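Carboxysome shell vertex protein CcmL (Gloeobacter violaceus, PDB 4JW0) probably forms the pentameric vertices of the carboxysome, introducing curvature into an otherwise flat hexagonal shell layer around sequestered RuBisCO. Local coordinates at residues M1-T9 against A49-R59; S18-L27 against K71-I79. One frame throughout, in Å; residues are numbered along the deposited sequence.

Contact 1. Residues M1-T9 against A49-R59; sequences MQIGRVRGT and AGLDEWVLFSR
Strands 2-9 and 54-59 run antiparallel, their short-segment axes 4.6 Å apart at closest approach and inclined at 132°, neighbours in the strongly twisted sheet of an OB fold. Q2-F57 and G4-V55 are hydrogen-bonded pairs, whereas I3-L56 and R5-W54 are non-hydrogen-bonded; the bond from G4 N to V55 O is nearly straight (2.9 Å, N-H...O 167°). The ladder is prolonged into the type II turn G50-E53, where V6 O accepts the N-H of D52 and V6 N donates to E53 O. On the face bearing I3, CG2 of I3 touches CE3 of the W54 ring at 3.7 Å, while CG1 turns to CD2 of L56. The other face carries F57, whose ring edge meets G4 N near its plane; Q2 CB lies 3.8 Å from F57 CE1. R59 lays one guanidinium face over F57 CE2 and salt-bridges E41. At the turn, R7 folds back through bends at chi2 and chi3, and its NH2 lies 2.7 Å from D52 OD1, on the syn side but 31° out of the carboxylate plane. D52 OD1 also lies 3.5 Å from R5 NH1 but well out of that guanidinium plane, so this second salt bridge rests on charge alone; R5 NH2 hydrogen-bonds to Q28 OE1. One carboxylate oxygen therefore serves two cations, an arrangement that would probably keep D52 ionised and ties the turn to strand 2-9.

Contact 2. Residues S18-L27 against K71-I79; sequences SMVGVKFLLL and KRPVDAVVI
S18 and M19, in a short 3-10 segment, meet R72 and P73, the latter at the centre of an inverse gamma turn, on a side of the OB fold where the chain leads into strands 24-30 and 76-81. R72 is the principal reaching side chain. Its stem is extended from CG to NE (chi2 -171°, chi3 -176°) and carries the guanidinium alongside V22, the two side chains pointing opposite ways. V22 CG2 consequently lies over one guanidinium face, 3.7 Å from CZ of R72, while the carbonyl oxygen of S18 sits at the edge, near the plane. NE donates to S18 O, but the N-H...O angle of 130° makes the bond weak; NH1 has a weak partner of its own in S69. M19, bent at chi2 and chi3, lies alongside P73 with the ends reversed, M19 SD 3.7 Å from P73 CD. The type II turn M19-V22, closed by V22 N to M19 O, brings the chain round so that V22 can face R72. Farther along, the two strands are joined by no backbone bonds, and CD1 of L25 and CD1 of L27 both approach V78 CG2. Of these apolar approaches, L27 CD1 to V78 CG2 measures 4.3 Å.

How the contacts relate
Contact 1 lies centrally, its centre 4 Å from that of the chain, and joins neighbouring strands; it is mostly buried, with D52 of its charged turn exposed. Contact 2, at 10 Å, runs from a more exposed end at S18, V20 and R72 to buried L25, L27 and V78 on non-adjacent strands of the same sheet. Burial between segments follows: 875 Å² against 384 Å². Contact 1 combines a backbone ladder with a salt-bridge network, whereas contact 2 has one weak cross-segment bond and scattered apolar touches. R7 and G8 both face L26 in a classic beta bulge, and L27 packs on V6, V55 and F57. Across the pentamer, D75 hydrogen-bonds to M1 N and R59 N, and P73 O to S58 OG, of a neighbouring subunit.

Contact 1. Residues M1-T9 against A49-R59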
loop_
_atom_site.group_PDB
_atom_site.type_symbol
_atom_site.label_atom_id
_atom_site.label_comp_id
_atom_site.label_asym_id
_atom_site.label_seq_id
_atom_site.Cartn_x
_atom_site.Cartn_y
_atom_site.Cartn_z
ATOM N N MET A 1 10.683 0.367 -4.958
ATOM C CA MET A 1 10.458 1.078 -6.245
ATOM C C MET A 1 10.154 0.072 -7.342
ATOM O O MET A 1 10.573 -1.085 -7.274
ATOM C CB MET A 1 11.696 1.892 -6.635
ATOM C CG MET A 1 11.951 3.115 -5.775
ATOM S SD MET A 1 12.687 2.758 -4.170
ATOM C CE MET A 1 14.370 2.349 -4.637
ATOM N N GLN A 2 9.415 0.517 -8.352
ATOM C CA GLN A 2 9.191 -0.282 -9.542
ATOM C C GLN A 2 9.745 0.446 -10.761
ATOM O O GLN A 2 10.048 1.641 -10.709
ATOM C CB GLN A 2 7.699 -0.561 -9.741
ATOM C CG GLN A 2 7.067 -1.424 -8.660
ATOM C CD GLN A 2 7.475 -2.879 -8.758
ATOM O OE1 GLN A 2 7.290 -3.522 -9.789
ATOM N NE2 GLN A 2 8.043 -3.404 -7.684
ATOM N N ILE A 3 9.871 -0.292 -11.857
ATOM C CA ILE A 3 10.306 0.276 -13.125
ATOM C C ILE A 3 9.075 0.573 -13.966
ATOM O O ILE A 3 8.157 -0.238 -14.049
ATOM C CB ILE A 3 11.235 -0.688 -13.881
ATOM C CG1 ILE A 3 12.456 -1.019 -13.018
ATOM C CG2 ILE A 3 11.669 -0.086 -15.226
ATOM C CD1 ILE A 3 13.244 -2.218 -13.485
ATOM N N GLY A 4 9.047 1.757 -14.561
ATOM C CA GLY A 4 7.972 2.133 -15.452
ATOM C C GLY A 4 8.521 2.693 -16.742
ATOM O O GLY A 4 9.660 3.159 -16.798
ATOM N N ARG A 5 7.702 2.644 -17.783
ATOM C CA ARG A 5 8.050 3.221 -19.072
ATOM C C ARG A 5 7.131 4.415 -19.322
ATOM O O ARG A 5 5.922 4.331 -19.102
ATOM C CB ARG A 5 7.896 2.145 -20.155
ATOM C CG ARG A 5 7.943 2.631 -21.587
ATOM C CD ARG A 5 7.949 1.441 -22.551
ATOM N NE ARG A 5 6.606 0.919 -22.828
ATOM C CZ ARG A 5 6.071 0.794 -24.046
ATOM N NH1 ARG A 5 6.750 1.148 -25.134
ATOM N NH2 ARG A 5 4.840 0.307 -24.184
ATOM N N VAL A 6 7.702 5.541 -19.738
ATOM C CA VAL A 6 6.910 6.747 -19.922
ATOM C C VAL A 6 6.076 6.619 -21.190
ATOM O O VAL A 6 6.623 6.423 -22.281
ATOM C CB VAL A 6 7.781 8.012 -20.026
ATOM C CG1 VAL A 6 6.906 9.231 -20.237
ATOM C CG2 VAL A 6 8.644 8.184 -18.782
ATOM N N ARG A 7 4.758 6.734 -21.045
ATOM C CA ARG A 7 3.847 6.588 -22.183
ATOM C C ARG A 7 3.168 7.892 -22.585
ATOM O O ARG A 7 2.686 8.012 -23.705
ATOM C CB ARG A 7 2.775 5.539 -21.882
ATOM C CG ARG A 7 3.313 4.123 -21.738
ATOM C CD ARG A 7 3.446 3.410 -23.075
ATOM N NE ARG A 7 4.411 4.044 -23.975
ATOM C CZ ARG A 7 4.150 4.427 -25.226
ATOM N NH1 ARG A 7 2.946 4.257 -25.760
ATOM N NH2 ARG A 7 5.105 4.992 -25.953
ATOM N N GLY A 8 3.119 8.865 -21.686
ATOM C CA GLY A 8 2.457 10.118 -21.995
ATOM C C GLY A 8 2.277 11.015 -20.794
ATOM O O GLY A 8 2.943 10.844 -19.777
ATOM N N THR A 9 1.354 11.962 -20.913
ATOM C CA THR A 9 1.134 12.958 -19.877
ATOM C C THR A 9 -0.349 13.100 -19.590
ATOM O O THR A 9 -1.195 12.807 -20.439
ATOM C CB THR A 9 1.683 14.339 -20.282
ATOM O OG1 THR A 9 0.869 14.895 -21.320
ATOM C CG2 THR A 9 3.109 14.227 -20.769
ATOM N N ALA A 49 11.484 13.268 -17.591
ATOM C CA ALA A 49 11.601 12.055 -18.388
ATOM C C ALA A 49 10.760 12.149 -19.653
ATOM O O ALA A 49 9.630 12.634 -19.628
ATOM C CB ALA A 49 11.184 10.841 -17.569
ATOM N N GLY A 50 11.324 11.670 -20.756
ATOM C CA GLY A 50 10.654 11.705 -22.041
ATOM C C GLY A 50 10.013 10.386 -22.430
ATOM O O GLY A 50 10.234 9.346 -21.808
ATOM N N LEU A 51 9.203 10.441 -23.478
ATOM C CA LEU A 51 8.507 9.268 -23.985
ATOM C C LEU A 51 9.421 8.057 -24.145
ATOM O O LEU A 51 10.526 8.172 -24.668
ATOM C CB LEU A 51 7.880 9.602 -25.336
ATOM C CG LEU A 51 6.650 8.800 -25.736
ATOM C CD1 LEU A 51 5.419 9.328 -25.005
ATOM C CD2 LEU A 51 6.470 8.858 -27.249
ATOM N N ASP A 52 8.934 6.905 -23.685
ATOM C CA ASP A 52 9.605 5.607 -23.821
ATOM C C ASP A 52 10.832 5.404 -22.927
ATOM O O ASP A 52 11.412 4.318 -22.898
ATOM C CB ASP A 52 9.959 5.318 -25.285
ATOM C CG ASP A 52 8.736 4.966 -26.122
ATOM O OD1 ASP A 52 7.742 4.476 -25.548
ATOM O OD2 ASP A 52 8.770 5.176 -27.353
ATOM N N GLU A 53 11.221 6.427 -22.178
ATOM C CA GLU A 53 12.309 6.258 -21.226
ATOM C C GLU A 53 11.871 5.368 -20.070
ATOM O O GLU A 53 10.702 5.364 -19.692
ATOM C CB GLU A 53 12.778 7.616 -20.708
ATOM C CG GLU A 53 13.512 8.441 -21.752
ATOM C CD GLU A 53 14.269 9.609 -21.151
ATOM O OE1 GLU A 53 13.629 10.524 -20.608
ATOM O OE2 GLU A 53 15.512 9.614 -21.227
ATOM N N TRP A 54 12.806 4.592 -19.530
ATOM C CA TRP A 54 12.539 3.796 -18.345
ATOM C C TRP A 54 12.846 4.637 -17.123
ATOM O O TRP A 54 13.864 5.323 -17.078
ATOM C CB TRP A 54 13.397 2.533 -18.316
ATOM C CG TRP A 54 12.893 1.413 -19.172
ATOM C CD1 TRP A 54 12.094 1.513 -20.271
ATOM C CD2 TRP A 54 13.156 0.018 -18.992
ATOM N NE1 TRP A 54 11.846 0.261 -20.789
ATOM C CE2 TRP A 54 12.489 -0.672 -20.022
ATOM C CE3 TRP A 54 13.894 -0.716 -18.062
ATOM C CZ2 TRP A 54 12.538 -2.056 -20.146
ATOM C CZ3 TRP A 54 13.942 -2.090 -18.187
ATOM C CH2 TRP A 54 13.268 -2.746 -19.222
ATOM N N VAL A 55 11.967 4.586 -16.129
ATOM C CA VAL A 55 12.199 5.311 -14.892
ATOM C C VAL A 55 12.013 4.407 -13.683
ATOM O O VAL A 55 11.316 3.390 -13.745
ATOM C CB VAL A 55 11.239 6.514 -14.752
ATOM C CG1 VAL A 55 11.408 7.468 -15.913
ATOM C CG2 VAL A 55 9.793 6.037 -14.647
ATOM N N LEU A 56 12.656 4.781 -12.583
ATOM C CA LEU A 56 12.312 4.238 -11.281
ATOM C C LEU A 56 11.300 5.179 -10.662
ATOM O O LEU A 56 11.450 6.404 -10.756
ATOM C CB LEU A 56 13.530 4.167 -10.368
ATOM C CG LEU A 56 14.554 3.059 -10.582
ATOM C CD1 LEU A 56 15.714 3.280 -9.611
ATOM C CD2 LEU A 56 13.945 1.674 -10.395
ATOM N N PHE A 57 10.268 4.625 -10.036
ATOM C CA PHE A 57 9.308 5.460 -9.337
ATOM C C PHE A 57 8.922 4.852 -8.003
ATOM O O PHE A 57 8.971 3.632 -7.818
ATOM C CB PHE A 57 8.072 5.756 -10.200
ATOM C CG PHE A 57 7.155 4.580 -10.402
ATOM C CD1 PHE A 57 7.410 3.650 -11.399
ATOM C CD2 PHE A 57 6.016 4.427 -9.621
ATOM C CE1 PHE A 57 6.561 2.573 -11.602
ATOM C CE2 PHE A 57 5.161 3.351 -9.818
ATOM C CZ PHE A 57 5.436 2.422 -10.809
ATOM N N SER A 58 8.575 5.732 -7.071
ATOM C CA SER A 58 8.180 5.339 -5.731
ATOM C C SER A 58 6.735 5.706 -5.509
ATOM O O SER A 58 6.212 6.613 -6.164
ATOM C CB SER A 58 9.041 6.051 -4.695
ATOM O OG SER A 58 10.377 5.610 -4.780
ATOM N N ARG A 59 6.110 5.005 -4.569
ATOM C CA ARG A 59 4.717 5.227 -4.214
ATOM C C ARG A 59 4.601 5.566 -2.743
ATOM O O ARG A 59 5.459 5.191 -1.936
ATOM C CB ARG A 59 3.890 3.974 -4.483
ATOM C CG ARG A 59 3.799 3.554 -5.932
ATOM C CD ARG A 59 3.297 2.113 -6.006
ATOM N NE ARG A 59 2.557 1.841 -7.237
ATOM C CZ ARG A 59 2.903 0.946 -8.162
ATOM N NH1 ARG A 59 3.996 0.198 -8.027
ATOM N NH2 ARG A 59 2.147 0.796 -9.242
#

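Contact 2. Residues S18-L27 against K71-I79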
loop_
_atom_site.group_PDB
_atom_site.type_symbol
_atom_site.label_atom_id
_atom_site.label_comp_id
_atom_site.label_asym_id
_atom_site.label_seq_id
_atom_site.Cartn_x
_atom_site.Cartn_y
_atom_site.Cartn_z
ATOM N N SER A 18 -2.598 23.067 -4.377
ATOM C CA SER A 18 -1.269 22.606 -4.000
ATOM C C SER A 18 -0.578 21.840 -5.127
ATOM O O SER A 18 0.633 21.623 -5.080
ATOM C CB SER A 18 -1.349 21.719 -2.761
ATOM O OG SER A 18 -2.216 20.619 -2.975
ATOM N N MET A 19 -1.340 21.434 -6.136
ATOM C CA MET A 19 -0.789 20.636 -7.234
ATOM C C MET A 19 -0.365 21.460 -8.449
ATOM O O MET A 19 0.102 20.910 -9.447
ATOM C CB MET A 19 -1.800 19.572 -7.655
ATOM C CG MET A 19 -2.079 18.531 -6.577
ATOM S SD MET A 19 -0.592 17.666 -6.042
ATOM C CE MET A 19 -0.076 16.971 -7.612
ATOM N N VAL A 20 -0.516 22.777 -8.372
ATOM C CA VAL A 20 -0.091 23.635 -9.470
ATOM C C VAL A 20 1.411 23.501 -9.697
ATOM O O VAL A 20 2.191 23.508 -8.747
ATOM C CB VAL A 20 -0.440 25.110 -9.204
ATOM C CG1 VAL A 20 0.223 26.009 -10.237
ATOM C CG2 VAL A 20 -1.945 25.300 -9.210
ATOM N N GLY A 21 1.804 23.366 -10.960
ATOM C CA GLY A 21 3.206 23.280 -11.325
ATOM C C GLY A 21 3.692 21.855 -11.520
ATOM O O GLY A 21 4.769 21.623 -12.075
ATOM N N VAL A 22 2.901 20.895 -11.061
ATOM C CA VAL A 22 3.307 19.497 -11.097
ATOM C C VAL A 22 3.018 18.880 -12.462
ATOM O O VAL A 22 1.904 18.968 -12.964
ATOM C CB VAL A 22 2.575 18.693 -10.017
ATOM C CG1 VAL A 22 3.018 17.239 -10.043
ATOM C CG2 VAL A 22 2.817 19.309 -8.648
ATOM N N LYS A 23 4.033 18.265 -13.059
ATOM C CA LYS A 23 3.856 17.542 -14.306
ATOM C C LYS A 23 3.495 16.093 -14.010
ATOM O O LYS A 23 4.153 15.427 -13.209
ATOM C CB LYS A 23 5.127 17.607 -15.150
ATOM C CG LYS A 23 4.968 17.011 -16.538
ATOM C CD LYS A 23 6.238 17.162 -17.360
ATOM C CE LYS A 23 6.083 16.505 -18.725
ATOM N NZ LYS A 23 4.776 16.851 -19.344
ATOM N N PHE A 24 2.439 15.611 -14.654
ATOM C CA PHE A 24 1.959 14.252 -14.429
ATOM C C PHE A 24 2.329 13.365 -15.603
ATOM O O PHE A 24 1.906 13.619 -16.731
ATOM C CB PHE A 24 0.437 14.236 -14.259
ATOM C CG PHE A 24 -0.067 15.090 -13.127
ATOM C CD1 PHE A 24 0.250 14.788 -11.809
ATOM C CD2 PHE A 24 -0.885 16.180 -13.378
ATOM C CE1 PHE A 24 -0.226 15.564 -10.771
ATOM C CE2 PHE A 24 -1.365 16.958 -12.340
ATOM C CZ PHE A 24 -1.032 16.653 -11.038
ATOM N N LEU A 25 3.108 12.318 -15.343
ATOM C CA LEU A 25 3.459 11.362 -16.387
ATOM C C LEU A 25 2.688 10.066 -16.228
ATOM O O LEU A 25 2.594 9.523 -15.136
ATOM C CB LEU A 25 4.955 11.035 -16.359
ATOM C CG LEU A 25 5.939 12.101 -16.821
ATOM C CD1 LEU A 25 7.346 11.524 -16.811
ATOM C CD2 LEU A 25 5.576 12.625 -18.197
ATOM N N LEU A 26 2.146 9.572 -17.334
ATOM C CA LEU A 26 1.556 8.249 -17.373
ATOM C C LEU A 26 2.662 7.220 -17.567
ATOM O O LEU A 26 3.361 7.228 -18.578
ATOM C CB LEU A 26 0.543 8.158 -18.512
ATOM C CG LEU A 26 -0.031 6.774 -18.793
ATOM C CD1 LEU A 26 -0.933 6.351 -17.651
ATOM C CD2 LEU A 26 -0.778 6.772 -20.113
ATOM N N LEU A 27 2.818 6.340 -16.584
ATOM C CA LEU A 27 3.848 5.313 -16.613
ATOM C C LEU A 27 3.227 3.941 -16.787
ATOM O O LEU A 27 2.264 3.596 -16.101
ATOM C CB LEU A 27 4.648 5.307 -15.304
ATOM C CG LEU A 27 5.303 6.604 -14.826
ATOM C CD1 LEU A 27 6.072 6.338 -13.547
ATOM C CD2 LEU A 27 6.222 7.177 -15.893
ATOM N N LYS A 71 3.706 18.999 1.394
ATOM C CA LYS A 71 2.290 19.037 1.740
ATOM C C LYS A 71 1.393 18.868 0.518
ATOM O O LYS A 71 0.242 19.297 0.524
ATOM C CB LYS A 71 1.952 20.345 2.465
ATOM C CG LYS A 71 2.421 20.398 3.912
ATOM C CD LYS A 71 1.831 21.603 4.639
ATOM C CE LYS A 71 1.801 21.396 6.147
ATOM N NZ LYS A 71 1.195 22.558 6.862
ATOM N N ARG A 72 1.919 18.239 -0.531
ATOM C CA ARG A 72 1.128 17.946 -1.718
ATOM C C ARG A 72 0.476 16.575 -1.621
ATOM O O ARG A 72 1.092 15.625 -1.142
ATOM C CB ARG A 72 1.996 17.978 -2.967
ATOM C CG ARG A 72 2.360 19.367 -3.434
ATOM C CD ARG A 72 3.032 19.308 -4.790
ATOM N NE ARG A 72 3.487 20.628 -5.216
ATOM C CZ ARG A 72 4.625 20.865 -5.860
ATOM N NH1 ARG A 72 5.450 19.874 -6.173
ATOM N NH2 ARG A 72 4.942 22.105 -6.199
ATOM N N PRO A 73 -0.775 16.464 -2.088
ATOM C CA PRO A 73 -1.476 15.173 -2.060
ATOM C C PRO A 73 -1.048 14.261 -3.210
ATOM O O PRO A 73 -1.879 13.814 -4.005
ATOM C CB PRO A 73 -2.949 15.574 -2.186
ATOM C CG PRO A 73 -2.923 16.879 -2.915
ATOM C CD PRO A 73 -1.660 17.572 -2.495
ATOM N N VAL A 74 0.251 13.982 -3.275
ATOM C CA VAL A 74 0.816 13.134 -4.322
ATOM C C VAL A 74 1.311 11.819 -3.731
ATOM O O VAL A 74 1.890 11.797 -2.643
ATOM C CB VAL A 74 1.992 13.822 -5.049
ATOM C CG1 VAL A 74 1.485 14.954 -5.903
ATOM C CG2 VAL A 74 3.035 14.323 -4.051
ATOM N N ASP A 75 1.101 10.727 -4.462
ATOM C CA ASP A 75 1.416 9.398 -3.947
ATOM C C ASP A 75 2.274 8.576 -4.912
ATOM O O ASP A 75 2.425 7.365 -4.739
ATOM C CB ASP A 75 0.127 8.641 -3.632
ATOM C CG ASP A 75 -0.639 8.261 -4.885
ATOM O OD1 ASP A 75 -0.329 8.832 -5.954
ATOM O OD2 ASP A 75 -1.533 7.388 -4.811
ATOM N N ALA A 76 2.823 9.230 -5.930
ATOM C CA ALA A 76 3.738 8.570 -6.852
ATOM C C ALA A 76 4.682 9.601 -7.436
ATOM O O ALA A 76 4.270 10.697 -7.820
ATOM C CB ALA A 76 2.982 7.855 -7.946
ATOM N N VAL A 77 5.957 9.245 -7.493
ATOM C CA VAL A 77 6.990 10.177 -7.907
ATOM C C VAL A 77 8.047 9.470 -8.750
ATOM O O VAL A 77 8.479 8.366 -8.426
ATOM C CB VAL A 77 7.665 10.833 -6.679
ATOM C CG1 VAL A 77 8.332 9.774 -5.801
ATOM C CG2 VAL A 77 8.663 11.883 -7.108
ATOM N N VAL A 78 8.452 10.118 -9.836
ATOM C CA VAL A 78 9.579 9.657 -10.632
ATOM C C VAL A 78 10.840 10.068 -9.892
ATOM O O VAL A 78 11.028 11.246 -9.597
ATOM C CB VAL A 78 9.584 10.312 -12.037
ATOM C CG1 VAL A 78 10.847 9.950 -12.806
ATOM C CG2 VAL A 78 8.344 9.908 -12.824
ATOM N N ILE A 79 11.709 9.111 -9.590
ATOM C CA ILE A 79 12.919 9.442 -8.850
ATOM C C ILE A 79 14.176 9.364 -9.705
ATOM O O ILE A 79 15.205 9.921 -9.333
ATOM C CB ILE A 79 13.072 8.580 -7.589
ATOM C CG1 ILE A 79 13.343 7.123 -7.950
ATOM C CG2 ILE A 79 11.828 8.716 -6.717
ATOM C CD1 ILE A 79 13.597 6.243 -6.750
#